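Local coordinates for protein oxidoreductase, Gfo/Idh/MocA family (Pseudomonas syringae pv. tomato, PDB 3DTY) that probably catalyses an NAD(P)-dependent oxidation or reduction, and binds magnesium, at residues T97-T102 with A125-E130. Numbering follows the deposited sequence.
Sequences THYSIT and AENLRE. With MG (magnesium ion), chain F.
Leu128 lays its isobutyl end against the ring of Tyr99, with CD2 3.8 Å from Tyr99 CE1 and CG close to both CD1 and CE1 of the ring. The methyl approaches the ring obliquely, and on its other flank it meets the methyl of Thr102, Leu128 CD2 lying 4.0 Å from Thr102 CG2. A branched leucine suits this place because its two methyls can fill the notch between an aromatic ring and a threonine one helical turn further on. Thr102 turns CG2 toward Leu128 by setting it anti to its own backbone N, while OG1 bends back to donate to His98 O at 2.7 Å; the buried hydroxyl is thereby satisfied within its own helix.

Helices 98-107 and 122-134 belong to the Rossmann-type nucleotide-binding domain, each following a strand of the parallel sheet. Their short segments run nearly parallel, 15° apart with axes 10.5 Å from each other, a gap that the large tyrosine helps to span. Thr102 also rests on strands 88-92 and 111-114, through Ile91, Val112 and Cys114.

With chi1 at 172°, Tyr99 extends its phenol across to Asn127, whose ND2 donates to Tyr99 OH over a long 3.3 Å, the ring and amide planes being 54° apart. An amide can serve two partners at once: Asn127 OD1 binds magnesium at 2.2 Å, so the tyrosine probably helps fix the rotation of this ligand. Four waters and Glu123 complete the metal's shell, and Glu130 OE1 accepts a hydrogen bond from one of those waters.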
ATOM      1  N   THR A  97      -9.807 -13.284  37.670  1.00 12.27           N
ATOM      2  CA  THR A  97      -9.778 -14.646  38.194  1.00 12.37           C
ATOM      3  C   THR A  97      -8.539 -15.436  37.794  1.00 12.10           C
ATOM      4  O   THR A  97      -8.279 -16.509  38.337  1.00 12.18           O
ATOM      5  CB  THR A  97     -10.987 -15.448  37.711  1.00 12.94           C
ATOM      6  OG1 THR A  97     -10.919 -15.572  36.287  1.00 12.85           O
ATOM      7  CG2 THR A  97     -12.286 -14.757  38.093  1.00 16.26           C
ATOM      8  N   HIS A  98      -7.781 -14.910  36.842  1.00 12.24           N
ATOM      9  CA  HIS A  98      -6.601 -15.605  36.355  1.00 11.53           C
ATOM     10  C   HIS A  98      -5.619 -16.044  37.436  1.00 12.13           C
ATOM     11  O   HIS A  98      -5.124 -17.177  37.421  1.00 13.31           O
ATOM     12  CB  HIS A  98      -5.894 -14.741  35.315  1.00 10.40           C
ATOM     13  CG  HIS A  98      -6.714 -14.495  34.087  1.00 10.54           C
ATOM     14  ND1 HIS A  98      -6.246 -13.774  33.008  1.00 11.46           N
ATOM     15  CD2 HIS A  98      -7.974 -14.875  33.765  1.00 10.74           C
ATOM     16  CE1 HIS A  98      -7.183 -13.722  32.077  1.00 10.76           C
ATOM     17  NE2 HIS A  98      -8.242 -14.385  32.512  1.00 11.37           N
ATOM     18  N   TYR A  99      -5.342 -15.162  38.385  1.00 13.05           N
ATOM     19  CA  TYR A  99      -4.402 -15.506  39.436  1.00 12.19           C
ATOM     20  C   TYR A  99      -4.801 -16.712  40.279  1.00 12.19           C
ATOM     21  O   TYR A  99      -4.015 -17.647  40.432  1.00 11.46           O
ATOM     22  CB  TYR A  99      -4.167 -14.324  40.369  1.00 12.46           C
ATOM     23  CG  TYR A  99      -3.353 -14.716  41.577  1.00 12.54           C
ATOM     24  CD1 TYR A  99      -1.984 -14.937  41.470  1.00 13.98           C
ATOM     25  CD2 TYR A  99      -3.957 -14.912  42.817  1.00 14.50           C
ATOM     26  CE1 TYR A  99      -1.227 -15.341  42.568  1.00 13.35           C
ATOM     27  CE2 TYR A  99      -3.212 -15.322  43.926  1.00 14.32           C
ATOM     28  CZ  TYR A  99      -1.845 -15.534  43.788  1.00 15.31           C
ATOM     29  OH  TYR A  99      -1.097 -15.944  44.865  1.00 14.94           O
ATOM     30  N   SER A 100      -6.010 -16.690  40.832  1.00 11.65           N
ATOM     31  CA  SER A 100      -6.454 -17.786  41.694  1.00 11.81           C
ATOM     32  C   SER A 100      -6.641 -19.104  40.955  1.00 11.31           C
ATOM     33  O   SER A 100      -6.292 -20.165  41.469  1.00 10.37           O
ATOM     34  CB  SER A 100      -7.747 -17.401  42.410  1.00 12.11           C
ATOM     35  OG  SER A 100      -8.729 -17.000  41.478  1.00 16.66           O
ATOM     36  N   ILE A 101      -7.183 -19.044  39.747  1.00 11.01           N
ATOM     37  CA  ILE A 101      -7.391 -20.267  38.989  1.00 12.02           C
ATOM     38  C   ILE A 101      -6.053 -20.881  38.585  1.00  9.71           C
ATOM     39  O   ILE A 101      -5.856 -22.084  38.724  1.00 10.61           O
ATOM     40  CB  ILE A 101      -8.276 -20.005  37.757  1.00 13.58           C
ATOM     41  CG1 ILE A 101      -9.654 -19.524  38.231  1.00 14.10           C
ATOM     42  CG2 ILE A 101      -8.397 -21.267  36.922  1.00 13.80           C
ATOM     43  CD1 ILE A 101     -10.638 -19.206  37.127  1.00 17.16           C
ATOM     44  N   THR A 102      -5.124 -20.056  38.110  1.00  9.97           N
ATOM     45  CA  THR A 102      -3.809 -20.562  37.723  1.00  6.99           C
ATOM     46  C   THR A 102      -3.119 -21.197  38.932  1.00  8.59           C
ATOM     47  O   THR A 102      -2.454 -22.223  38.808  1.00  6.95           O
ATOM     48  CB  THR A 102      -2.901 -19.442  37.181  1.00  6.14           C
ATOM     49  OG1 THR A 102      -3.489 -18.867  36.005  1.00  7.99           O
ATOM     50  CG2 THR A 102      -1.513 -20.004  36.828  1.00  6.48           C
ATOM     51  N   ALA A 125       2.351 -12.524  40.354  1.00 11.33           N
ATOM     52  CA  ALA A 125       3.083 -13.143  39.249  1.00 10.98           C
ATOM     53  C   ALA A 125       4.250 -13.997  39.752  1.00 11.29           C
ATOM     54  O   ALA A 125       4.445 -15.125  39.292  1.00 10.75           O
ATOM     55  CB  ALA A 125       3.600 -12.076  38.313  1.00 11.94           C
ATOM     56  N   GLU A 126       5.024 -13.457  40.689  1.00 12.46           N
ATOM     57  CA  GLU A 126       6.167 -14.175  41.248  1.00 14.27           C
ATOM     58  C   GLU A 126       5.711 -15.415  42.012  1.00 14.43           C
ATOM     59  O   GLU A 126       6.449 -16.398  42.096  1.00 15.46           O
ATOM     60  CB  GLU A 126       6.974 -13.262  42.177  1.00 16.32           C
ATOM     61  CG  GLU A 126       7.498 -12.009  41.502  1.00 20.90           C
ATOM     62  CD  GLU A 126       8.732 -12.256  40.662  1.00 23.72           C
ATOM     63  OE1 GLU A 126       8.990 -13.420  40.293  1.00 26.23           O
ATOM     64  OE2 GLU A 126       9.445 -11.274  40.361  1.00 26.68           O
ATOM     65  N   ASN A 127       4.500 -15.369  42.568  1.00 15.30           N
ATOM     66  CA  ASN A 127       3.953 -16.515  43.300  1.00 14.41           C
ATOM     67  C   ASN A 127       3.654 -17.658  42.336  1.00 13.52           C
ATOM     68  O   ASN A 127       3.945 -18.819  42.627  1.00 12.31           O
ATOM     69  CB  ASN A 127       2.653 -16.155  44.032  1.00 16.93           C
ATOM     70  CG  ASN A 127       2.870 -15.188  45.172  1.00 20.29           C
ATOM     71  OD1 ASN A 127       3.992 -14.995  45.631  1.00 21.13           O
ATOM     72  ND2 ASN A 127       1.783 -14.583  45.650  1.00 23.35           N
ATOM     73  N   LEU A 128       3.061 -17.324  41.193  1.00 11.80           N
ATOM     74  CA  LEU A 128       2.725 -18.328  40.194  1.00 10.13           C
ATOM     75  C   LEU A 128       4.008 -18.945  39.635  1.00  9.86           C
ATOM     76  O   LEU A 128       4.082 -20.155  39.411  1.00 10.22           O
ATOM     77  CB  LEU A 128       1.890 -17.693  39.078  1.00  8.20           C
ATOM     78  CG  LEU A 128       0.552 -17.077  39.517  1.00  8.48           C
ATOM     79  CD1 LEU A 128      -0.181 -16.494  38.316  1.00  8.03           C
ATOM     80  CD2 LEU A 128      -0.304 -18.148  40.177  1.00 10.13           C
ATOM     81  N   ARG A 129       5.021 -18.109  39.425  1.00 10.58           N
ATOM     82  CA  ARG A 129       6.311 -18.575  38.921  1.00 12.79           C
ATOM     83  C   ARG A 129       6.928 -19.548  39.930  1.00 13.62           C
ATOM     84  O   ARG A 129       7.471 -20.590  39.552  1.00 13.29           O
ATOM     85  CB  ARG A 129       7.254 -17.388  38.700  1.00 14.06           C
ATOM     86  CG  ARG A 129       8.694 -17.789  38.409  1.00 17.88           C
ATOM     87  CD  ARG A 129       9.613 -16.577  38.388  1.00 20.10           C
ATOM     88  NE  ARG A 129       9.715 -16.005  37.057  1.00 24.29           N
ATOM     89  CZ  ARG A 129      10.259 -14.823  36.791  1.00 25.23           C
ATOM     90  NH1 ARG A 129      10.748 -14.076  37.774  1.00 24.65           N
ATOM     91  NH2 ARG A 129      10.331 -14.396  35.535  1.00 25.13           N
ATOM     92  N   GLU A 130       6.854 -19.196  41.214  1.00 13.96           N
ATOM     93  CA  GLU A 130       7.373 -20.056  42.276  1.00 14.97           C
ATOM     94  C   GLU A 130       6.659 -21.416  42.229  1.00 13.82           C
ATOM     95  O   GLU A 130       7.301 -22.472  42.230  1.00 13.11           O
ATOM     96  CB  GLU A 130       7.146 -19.405  43.648  1.00 17.34           C
ATOM     97  CG  GLU A 130       8.195 -18.372  44.070  1.00 24.28           C
ATOM     98  CD  GLU A 130       7.674 -17.373  45.115  1.00 28.65           C
ATOM     99  OE1 GLU A 130       6.867 -17.768  45.988  1.00 29.28           O
ATOM    100  OE2 GLU A 130       8.083 -16.189  45.063  1.00 30.41           O
TER
HETATM  101 MG    MG F 399       4.430 -13.717  47.371  1.00 29.99          MG
HETATM  102  O   HOH W   1       6.266 -15.080  47.398  1.00 22.55           O
HETATM  103  O   HOH W   2       5.727 -13.302  45.750  1.00 23.22           O
HETATM  104  O   HOH W   3       5.457 -12.640  48.522  1.00 15.36           O
HETATM  105  O   HOH W   4       3.500 -14.905  48.572  1.00 23.65           O